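Local coordinates for serine protease pet (PDB 4OM9), which acts as a secreted enterotoxin of enteroaggregative Escherichia coli, a serine protease that probably cleaves host alpha-fodrin once inside target cells, at residues K302-E307 against S327-N332; D350-Y355 against V371-N376; K809-S814 against L827-K832. All coordinates share one frame; numbering follows the deposited sequence.

Overall arrangement
Interactions 1 and 2 sit close together on the protease-bearing part of a long parallel beta-helix, their centres about 12 Å apart. They join successive neighbours in one row of strands, and Ile-353 of interaction 2 packs on Ser-327, Ala-328 and Leu-305 of interaction 1. Interaction 3 lies past the last regular strands, its centre about 91 Å from that of interaction 1. Interaction 1 combines regular backbone bonds and a buried Leu-305 with an exposed, charged rim. Interaction 2 has the most buried residues, Trp-351 and Gln-375 among them, and glutamine amides replace backbone pairing. In interaction 3, Val-810 and Phe-828 are buried among partly exposed neighbours, with one backbone bond between the segments.

Interaction 1 (K302-E307 against S327-N332); sequences KISLKE and SAEGNN
Ser-304 lies opposite Ser-327 and Leu-305 opposite Ala-328 in parallel register, the stacking of successive coils in a right-handed beta-helix. Ser-327 bridges the residues on either side of Ser-304: its N gives a bond of 2.9 Å to Ile-303 O, and its O takes one of 2.9 Å from Leu-305 N. The ladder runs one step further, Glu-329 N reaching Leu-305 O at 3.1 Å and almost straight (174°), although this donor sits above the carbonyl plane. Beyond it the second chain turns, with Asn-332 N bonded back to Glu-329 O.

Alternate side chains leave the two strands on opposite faces. Leu-305 and Ala-328 share the inner one, where Leu-305 also packs on Ile-270, Val-334 and Ile-353; a branched apolar chain suits that core, and the small alanine fits beside it. The face of Ser-304 and Ser-327 is polar. The extended Lys-302 chain brings its CE to Ser-327 CB, 3.9 Å away. Just past the paired residues, Lys-306 and Glu-329 run side by side in the same direction, so what touches the carboxylate is the lysine's aliphatic stem: Lys-306 CG is 3.6 Å from Glu-329 OE1. Their charged ends stay apart, and any attraction between them is probably weak. Ser-304 turns its OG anti to the backbone N (chi1 -179°), toward the glutamate, and a water closes the gap, 3.2 Å from Ser-304 OG and donating to Glu-329 OE1 at 3.0 Å.

Interaction 2 (D350-Y355 against V371-N376); sequences DWNIKY and VIQAQN
Trp-351 pairs in parallel with Val-371, one more rung of the beta-helix, and its O accepts the backbone bond from Ile-372 N at 3.2 Å. Its indole meets Val-371 CG1 at the edge, near the ring plane, while Ile-353 CG1 lies over one face. The ring N-H is spent on a side chain: Trp-351 NE1 donates to Gln-375 OE1 at 2.9 Å, the oxygen near the ring plane and the amide turned 64° from it.

Asn-352 comes next, and its side chain crosses that of Gln-373 at about a right angle; the separation is implausibly short, so its detail is doubtful. Ile-353 sends its side chain away from the second segment, into the apolar interior with Val-334 and Phe-336, but its O accepts from Gln-375 NE2 at 2.8 Å in a nearly straight bond (174°). Lys-354 reaches back with an extended chain bent only at its end (chi4 13°), which puts NZ between two acceptors, 3.0 Å from Gln-373 OE1 and 3.2 Å from Ala-374 O. Tyr-355 N then donates to Gln-375 OE1 at 2.7 Å, while the tyrosine OH is bonded to Asp-359 and Gly-338.

Gln-375 thus stands in for missing strand partners. Its buried oxygen is gripped by two donors from opposite faces of the amide, and its NE2 also bonds Gln-373 O at 3.0 Å. Such a pattern of acceptors and donors settles which end is oxygen and which nitrogen, and holds the amide from rotating.

Interaction 3 (K809-S814 against L827-K832); sequences KVTGNS and LFNGGK
Val-810 and Phe-828 meet in the carboxy-terminal part of the passenger domain, in irregular chain beyond the last regular strands of the beta-helix. From CB outward each atom of the valine side chain meets the other segment, and Val-826 is a further neighbour. CB lies over one face of the Phe-828 ring and also meets Leu-827 O, at 3.6 Å. With CG1 anti to the backbone N (chi1 -169°), that methyl lies over the same face, toward the rim, 3.8 Å from Phe-828 CE2, while CG2 sits against the carbonyl of Leu-827, 3.3 Å from Leu-827 O. A compact branched residue suits this place, since both methyls find a surface and the flat ring accepts one of them.

The backbone joins in once: Asn-829 N donates to Val-810 O at 3.3 Å, a long bond whose donor stands above the carbonyl plane. On one flank Lys-809 CB touches Asn-829 CB at 3.9 Å, and Leu-827 CG packs on Lys-809 CA, also at 3.9 Å. Thr-811 lays its CG2 by Asn-829 O. The peptide before Gly-830 is modelled cis, and several carbonyl oxygens are modelled too close together, so the finer detail here is doubtful.

With one backbone bond between the segments and no polar side-chain bond, cohesion across this contact probably comes largely from the valine-phenylalanine packing and the apolar stems around it.

Interaction 1 (K302-E307 against S327-N332)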
loop_
_atom_site.group_PDB
_atom_site.type_symbol
_atom_site.label_atom_id
_atom_site.label_comp_id
_atom_site.label_asym_id
_atom_site.label_seq_id
_atom_site.Cartn_x
_atom_site.Cartn_y
_atom_site.Cartn_z
ATOM N N LYS A 302 -20.690 -25.602 33.273
ATOM C CA LYS A 302 -21.901 -25.150 32.614
ATOM C C LYS A 302 -22.596 -24.108 33.458
ATOM O O LYS A 302 -22.589 -24.179 34.678
ATOM C CB LYS A 302 -22.841 -26.328 32.330
ATOM C CG LYS A 302 -24.182 -25.929 31.704
ATOM C CD LYS A 302 -25.154 -27.111 31.652
ATOM C CE LYS A 302 -26.569 -26.660 31.330
ATOM N NZ LYS A 302 -27.515 -27.809 31.153
ATOM N N ILE A 303 -23.171 -23.127 32.781
ATOM C CA ILE A 303 -23.938 -22.063 33.401
ATOM C C ILE A 303 -25.359 -22.163 32.891
ATOM O O ILE A 303 -25.590 -22.018 31.694
ATOM C CB ILE A 303 -23.364 -20.661 33.060
ATOM C CG1 ILE A 303 -22.000 -20.457 33.721
ATOM C CG2 ILE A 303 -24.327 -19.550 33.481
ATOM C CD1 ILE A 303 -21.389 -19.113 33.437
ATOM N N SER A 304 -26.313 -22.418 33.774
ATOM C CA SER A 304 -27.699 -22.516 33.334
ATOM C C SER A 304 -28.589 -21.435 33.926
ATOM O O SER A 304 -28.600 -21.229 35.133
ATOM C CB SER A 304 -28.276 -23.885 33.682
ATOM O OG SER A 304 -29.606 -23.969 33.217
ATOM N N LEU A 305 -29.357 -20.770 33.068
ATOM C CA LEU A 305 -30.263 -19.706 33.497
ATOM C C LEU A 305 -31.716 -20.202 33.514
ATOM O O LEU A 305 -32.205 -20.716 32.493
ATOM C CB LEU A 305 -30.125 -18.493 32.570
ATOM C CG LEU A 305 -29.094 -17.409 32.888
ATOM C CD1 LEU A 305 -27.806 -18.007 33.411
ATOM C CD2 LEU A 305 -28.846 -16.555 31.667
ATOM N N LYS A 306 -32.391 -20.051 34.665
ATOM C CA LYS A 306 -33.797 -20.442 34.815
ATOM C C LYS A 306 -34.752 -19.341 34.391
ATOM O O LYS A 306 -35.965 -19.518 34.400
ATOM C CB LYS A 306 -34.121 -20.808 36.267
ATOM C CG LYS A 306 -33.051 -21.574 36.999
ATOM C CD LYS A 306 -32.943 -21.093 38.447
ATOM C CE LYS A 306 -33.876 -21.816 39.384
ATOM N NZ LYS A 306 -33.662 -21.352 40.780
ATOM N N GLU A 307 -34.203 -18.184 34.065
ATOM C CA GLU A 307 -35.012 -17.019 33.765
ATOM C C GLU A 307 -34.081 -15.981 33.176
ATOM O O GLU A 307 -32.870 -16.180 33.143
ATOM C CB GLU A 307 -35.704 -16.483 35.033
ATOM C CG GLU A 307 -34.729 -16.267 36.189
ATOM C CD GLU A 307 -35.391 -15.800 37.486
ATOM O OE1 GLU A 307 -36.550 -16.187 37.764
ATOM O OE2 GLU A 307 -34.737 -15.047 38.239
ATOM N N SER A 327 -26.492 -21.961 28.965
ATOM C CA SER A 327 -27.706 -22.572 28.439
ATOM C C SER A 327 -28.943 -22.111 29.185
ATOM O O SER A 327 -28.865 -21.678 30.332
ATOM C CB SER A 327 -27.619 -24.098 28.523
ATOM O OG SER A 327 -26.534 -24.595 27.767
ATOM N N ALA A 328 -30.081 -22.220 28.511
ATOM C CA ALA A 328 -31.381 -22.075 29.150
ATOM C C ALA A 328 -31.877 -23.413 29.657
ATOM O O ALA A 328 -31.836 -24.422 28.955
ATOM C CB ALA A 328 -32.387 -21.486 28.198
ATOM N N GLU A 329 -32.358 -23.401 30.887
ATOM C CA GLU A 329 -33.022 -24.547 31.470
ATOM C C GLU A 329 -34.230 -24.931 30.620
ATOM O O GLU A 329 -34.966 -24.057 30.166
ATOM C CB GLU A 329 -33.439 -24.205 32.887
ATOM C CG GLU A 329 -33.757 -25.344 33.801
ATOM C CD GLU A 329 -34.118 -24.826 35.194
ATOM O OE1 GLU A 329 -33.315 -25.012 36.133
ATOM O OE2 GLU A 329 -35.189 -24.195 35.338
ATOM N N GLY A 330 -34.418 -26.233 30.406
ATOM C CA GLY A 330 -35.542 -26.752 29.639
ATOM C C GLY A 330 -35.737 -26.203 28.232
ATOM O O GLY A 330 -36.866 -26.174 27.757
ATOM N N ASN A 331 -34.647 -25.757 27.589
ATOM C CA ASN A 331 -34.654 -25.154 26.238
ATOM C C ASN A 331 -35.601 -23.955 26.158
ATOM O O ASN A 331 -36.157 -23.648 25.102
ATOM C CB ASN A 331 -35.008 -26.203 25.159
ATOM C CG ASN A 331 -34.688 -25.728 23.709
ATOM O OD1 ASN A 331 -33.754 -24.951 23.473
ATOM N ND2 ASN A 331 -35.487 -26.189 22.745
ATOM N N ASN A 332 -35.774 -23.275 27.286
ATOM C CA ASN A 332 -36.548 -22.042 27.330
ATOM C C ASN A 332 -35.862 -20.858 26.644
ATOM O O ASN A 332 -34.711 -20.945 26.216
ATOM C CB ASN A 332 -36.857 -21.686 28.783
ATOM C CG ASN A 332 -37.808 -22.680 29.418
ATOM O OD1 ASN A 332 -39.018 -22.535 29.303
ATOM N ND2 ASN A 332 -37.265 -23.717 30.053
HETATM O O HOH W 1 -30.497 -25.927 35.565
#

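Interaction 2 (D350-Y355 against V371-N376)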
loop_
_atom_site.group_PDB
_atom_site.type_symbol
_atom_site.label_atom_id
_atom_site.label_comp_id
_atom_site.label_asym_id
_atom_site.label_seq_id
_atom_site.Cartn_x
_atom_site.Cartn_y
_atom_site.Cartn_z
ATOM N N ASP A 350 -19.405 -21.392 24.923
ATOM C CA ASP A 350 -20.521 -21.706 24.035
ATOM C C ASP A 350 -21.745 -20.933 24.493
ATOM O O ASP A 350 -22.286 -21.144 25.582
ATOM C CB ASP A 350 -20.794 -23.207 23.978
ATOM C CG ASP A 350 -19.721 -23.952 23.220
ATOM O OD1 ASP A 350 -18.956 -23.310 22.467
ATOM O OD2 ASP A 350 -19.626 -25.176 23.372
ATOM N N TRP A 351 -22.154 -19.998 23.656
ATOM C CA TRP A 351 -23.158 -19.041 24.046
ATOM C C TRP A 351 -24.471 -19.508 23.452
ATOM O O TRP A 351 -24.776 -19.214 22.297
ATOM C CB TRP A 351 -22.762 -17.628 23.583
ATOM C CG TRP A 351 -23.741 -16.563 23.957
ATOM C CD1 TRP A 351 -24.690 -16.002 23.144
ATOM C CD2 TRP A 351 -23.886 -15.930 25.248
ATOM N NE1 TRP A 351 -25.414 -15.062 23.850
ATOM C CE2 TRP A 351 -24.947 -15.002 25.128
ATOM C CE3 TRP A 351 -23.240 -16.073 26.477
ATOM C CZ2 TRP A 351 -25.361 -14.211 26.212
ATOM C CZ3 TRP A 351 -23.657 -15.284 27.547
ATOM C CH2 TRP A 351 -24.706 -14.364 27.405
ATOM N N ASN A 352 -25.240 -20.262 24.234
ATOM C CA ASN A 352 -26.502 -20.804 23.730
ATOM C C ASN A 352 -27.701 -20.217 24.448
ATOM O O ASN A 352 -28.593 -20.921 24.850
ATOM C CB ASN A 352 -26.540 -22.335 23.826
ATOM C CG ASN A 352 -27.659 -22.939 22.973
ATOM O OD1 ASN A 352 -28.333 -22.226 22.236
ATOM N ND2 ASN A 352 -27.870 -24.244 23.088
ATOM N N ILE A 353 -27.692 -18.901 24.599
ATOM C CA ILE A 353 -28.879 -18.145 24.981
ATOM C C ILE A 353 -28.824 -16.926 24.087
ATOM O O ILE A 353 -27.875 -16.766 23.315
ATOM C CB ILE A 353 -28.882 -17.686 26.473
ATOM C CG1 ILE A 353 -27.664 -16.773 26.720
ATOM C CG2 ILE A 353 -28.869 -18.855 27.407
ATOM C CD1 ILE A 353 -27.541 -16.207 28.149
ATOM N N LYS A 354 -29.816 -16.055 24.231
ATOM C CA LYS A 354 -29.787 -14.752 23.590
ATOM C C LYS A 354 -29.252 -13.684 24.530
ATOM O O LYS A 354 -29.586 -13.662 25.722
ATOM C CB LYS A 354 -31.188 -14.365 23.110
ATOM C CG LYS A 354 -31.721 -15.227 21.980
ATOM C CD LYS A 354 -32.950 -14.581 21.387
ATOM C CE LYS A 354 -33.544 -15.415 20.252
ATOM N NZ LYS A 354 -32.987 -16.803 20.181
ATOM N N TYR A 355 -28.400 -12.807 24.009
ATOM C CA TYR A 355 -28.133 -11.569 24.721
ATOM C C TYR A 355 -29.404 -10.750 24.516
ATOM O O TYR A 355 -30.046 -10.849 23.464
ATOM C CB TYR A 355 -26.863 -10.830 24.213
ATOM C CG TYR A 355 -26.487 -9.713 25.158
ATOM C CD1 TYR A 355 -25.745 -9.968 26.301
ATOM C CD2 TYR A 355 -26.945 -8.424 24.941
ATOM C CE1 TYR A 355 -25.451 -8.955 27.201
ATOM C CE2 TYR A 355 -26.666 -7.414 25.811
ATOM C CZ TYR A 355 -25.915 -7.675 26.948
ATOM O OH TYR A 355 -25.646 -6.644 27.813
ATOM N N VAL A 371 -21.154 -18.438 19.306
ATOM C CA VAL A 371 -22.566 -18.118 19.334
ATOM C C VAL A 371 -23.338 -19.153 18.534
ATOM O O VAL A 371 -23.298 -19.148 17.313
ATOM C CB VAL A 371 -22.835 -16.715 18.793
ATOM C CG1 VAL A 371 -24.219 -16.262 19.189
ATOM C CG2 VAL A 371 -21.771 -15.714 19.338
ATOM N N ILE A 372 -24.041 -20.026 19.260
ATOM C CA ILE A 372 -24.756 -21.181 18.697
ATOM C C ILE A 372 -26.137 -20.835 18.127
ATOM O O ILE A 372 -26.628 -21.518 17.225
ATOM C CB ILE A 372 -24.932 -22.291 19.763
ATOM C CG1 ILE A 372 -23.602 -22.572 20.470
ATOM C CG2 ILE A 372 -25.509 -23.574 19.144
ATOM C CD1 ILE A 372 -22.460 -22.902 19.519
ATOM N N GLN A 373 -26.760 -19.779 18.641
ATOM C CA GLN A 373 -28.084 -19.382 18.162
ATOM C C GLN A 373 -28.161 -17.899 17.758
ATOM O O GLN A 373 -27.376 -17.085 18.203
ATOM C CB GLN A 373 -29.157 -19.696 19.216
ATOM C CG GLN A 373 -28.967 -19.105 20.630
ATOM C CD GLN A 373 -30.169 -19.433 21.569
ATOM O OE1 GLN A 373 -31.176 -18.736 21.560
ATOM N NE2 GLN A 373 -30.057 -20.509 22.340
ATOM N N ALA A 374 -29.118 -17.559 16.898
ATOM C CA ALA A 374 -29.309 -16.165 16.508
ATOM C C ALA A 374 -29.669 -15.350 17.747
ATOM O O ALA A 374 -30.342 -15.849 18.660
ATOM C CB ALA A 374 -30.393 -16.029 15.428
ATOM N N GLN A 375 -29.259 -14.087 17.742
ATOM C CA GLN A 375 -29.301 -13.252 18.935
ATOM C C GLN A 375 -30.366 -12.175 18.864
ATOM O O GLN A 375 -30.819 -11.692 19.904
ATOM C CB GLN A 375 -27.941 -12.603 19.157
ATOM C CG GLN A 375 -26.852 -13.605 19.470
ATOM C CD GLN A 375 -27.053 -14.256 20.824
ATOM O OE1 GLN A 375 -26.893 -13.615 21.880
ATOM N NE2 GLN A 375 -27.406 -15.533 20.806
ATOM N N ASN A 376 -30.785 -11.822 17.649
ATOM C CA ASN A 376 -31.690 -10.688 17.460
ATOM C C ASN A 376 -31.210 -9.452 18.257
ATOM O O ASN A 376 -31.994 -8.736 18.870
ATOM C CB ASN A 376 -33.120 -11.086 17.860
ATOM C CG ASN A 376 -34.150 -10.007 17.540
ATOM O OD1 ASN A 376 -33.939 -9.159 16.668
ATOM N ND2 ASN A 376 -35.262 -10.022 18.274
HETATM O O HOH W 2 -32.401 -10.786 22.022
#

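Interaction 3 (K809-S814 against L827-K832)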
loop_
_atom_site.group_PDB
_atom_site.type_symbol
_atom_site.label_atom_id
_atom_site.label_comp_id
_atom_site.label_asym_id
_atom_site.label_seq_id
_atom_site.Cartn_x
_atom_site.Cartn_y
_atom_site.Cartn_z
ATOM N N LYS A 809 18.305 -9.262 -40.125
ATOM C CA LYS A 809 18.290 -9.857 -41.442
ATOM C C LYS A 809 17.760 -8.855 -42.477
ATOM O O LYS A 809 17.787 -9.117 -43.674
ATOM C CB LYS A 809 17.449 -11.132 -41.426
ATOM C CG LYS A 809 17.657 -12.021 -40.193
ATOM C CD LYS A 809 17.142 -13.431 -40.476
ATOM C CE LYS A 809 17.335 -14.386 -39.309
ATOM N NZ LYS A 809 16.148 -14.396 -38.405
ATOM N N VAL A 810 17.288 -7.710 -41.983
ATOM C CA VAL A 810 16.754 -6.602 -42.791
ATOM C C VAL A 810 15.755 -7.009 -43.875
ATOM O O VAL A 810 16.145 -7.429 -44.951
ATOM C CB VAL A 810 17.875 -5.814 -43.467
ATOM C CG1 VAL A 810 17.312 -4.535 -44.052
ATOM C CG2 VAL A 810 18.971 -5.496 -42.471
ATOM N N THR A 811 14.465 -6.848 -43.590
ATOM C CA THR A 811 13.406 -7.283 -44.500
ATOM C C THR A 811 12.772 -6.133 -45.273
ATOM O O THR A 811 11.845 -6.345 -46.058
ATOM C CB THR A 811 12.273 -8.045 -43.745
ATOM O OG1 THR A 811 11.870 -7.312 -42.575
ATOM C CG2 THR A 811 12.727 -9.444 -43.344
ATOM N N GLY A 812 13.260 -4.919 -45.051
ATOM C CA GLY A 812 12.708 -3.768 -45.739
ATOM C C GLY A 812 13.656 -2.592 -45.861
ATOM O O GLY A 812 14.707 -2.553 -45.216
ATOM N N ASN A 813 13.279 -1.636 -46.705
ATOM C CA ASN A 813 14.021 -0.388 -46.862
ATOM C C ASN A 813 14.104 0.397 -45.564
ATOM O O ASN A 813 13.108 0.956 -45.109
ATOM C CB ASN A 813 13.374 0.489 -47.936
ATOM C CG ASN A 813 13.847 0.148 -49.332
ATOM O OD1 ASN A 813 14.885 -0.479 -49.512
ATOM N ND2 ASN A 813 13.083 0.569 -50.329
ATOM N N SER A 814 15.290 0.440 -44.967
ATOM C CA SER A 814 15.479 1.146 -43.705
ATOM C C SER A 814 16.303 2.421 -43.900
ATOM O O SER A 814 17.439 2.362 -44.375
ATOM C CB SER A 814 16.159 0.229 -42.686
ATOM O OG SER A 814 15.785 -1.121 -42.891
ATOM N N LEU A 827 22.843 -8.612 -42.001
ATOM C CA LEU A 827 22.729 -9.246 -43.312
ATOM C C LEU A 827 21.396 -8.861 -43.955
ATOM O O LEU A 827 20.559 -8.226 -43.315
ATOM C CB LEU A 827 22.840 -10.766 -43.208
ATOM C CG LEU A 827 21.762 -11.480 -42.397
ATOM C CD1 LEU A 827 21.399 -12.806 -43.037
ATOM C CD2 LEU A 827 22.246 -11.692 -40.976
ATOM N N PHE A 828 21.207 -9.241 -45.218
ATOM C CA PHE A 828 19.958 -8.964 -45.933
ATOM C C PHE A 828 19.107 -10.218 -46.144
ATOM O O PHE A 828 19.633 -11.315 -46.344
ATOM C CB PHE A 828 20.248 -8.300 -47.283
ATOM C CG PHE A 828 20.361 -6.806 -47.204
ATOM C CD1 PHE A 828 21.577 -6.202 -46.922
ATOM C CD2 PHE A 828 19.246 -6.002 -47.400
ATOM C CE1 PHE A 828 21.682 -4.826 -46.848
ATOM C CE2 PHE A 828 19.342 -4.626 -47.322
ATOM C CZ PHE A 828 20.562 -4.036 -47.044
ATOM N N ASN A 829 17.790 -10.034 -46.110
ATOM C CA ASN A 829 16.826 -11.123 -46.246
ATOM C C ASN A 829 15.411 -10.567 -46.208
ATOM O O ASN A 829 15.072 -9.838 -45.288
ATOM C CB ASN A 829 17.015 -12.156 -45.130
ATOM C CG ASN A 829 15.900 -13.177 -45.083
ATOM O OD1 ASN A 829 15.849 -14.095 -45.899
ATOM N ND2 ASN A 829 15.002 -13.028 -44.116
ATOM N N GLY A 830 14.576 -10.916 -47.180
ATOM C CA GLY A 830 14.932 -11.850 -48.223
ATOM C C GLY A 830 13.790 -12.004 -49.205
ATOM O O GLY A 830 13.472 -13.115 -49.627
ATOM N N GLY A 831 13.163 -10.884 -49.554
ATOM C CA GLY A 831 12.107 -10.882 -50.553
ATOM C C GLY A 831 12.525 -11.500 -51.879
ATOM O O GLY A 831 13.666 -11.333 -52.328
ATOM N N LYS A 832 11.593 -12.216 -52.507
ATOM C CA LYS A 832 11.848 -12.927 -53.762
ATOM C C LYS A 832 12.329 -11.999 -54.861
ATOM O O LYS A 832 11.519 -11.405 -55.575
ATOM C CB LYS A 832 10.585 -13.663 -54.218
ATOM C CG LYS A 832 10.651 -15.175 -54.055
ATOM C CD LYS A 832 11.293 -15.573 -52.730
ATOM C CE LYS A 832 10.435 -15.188 -51.533
ATOM N NZ LYS A 832 11.204 -15.281 -50.263
#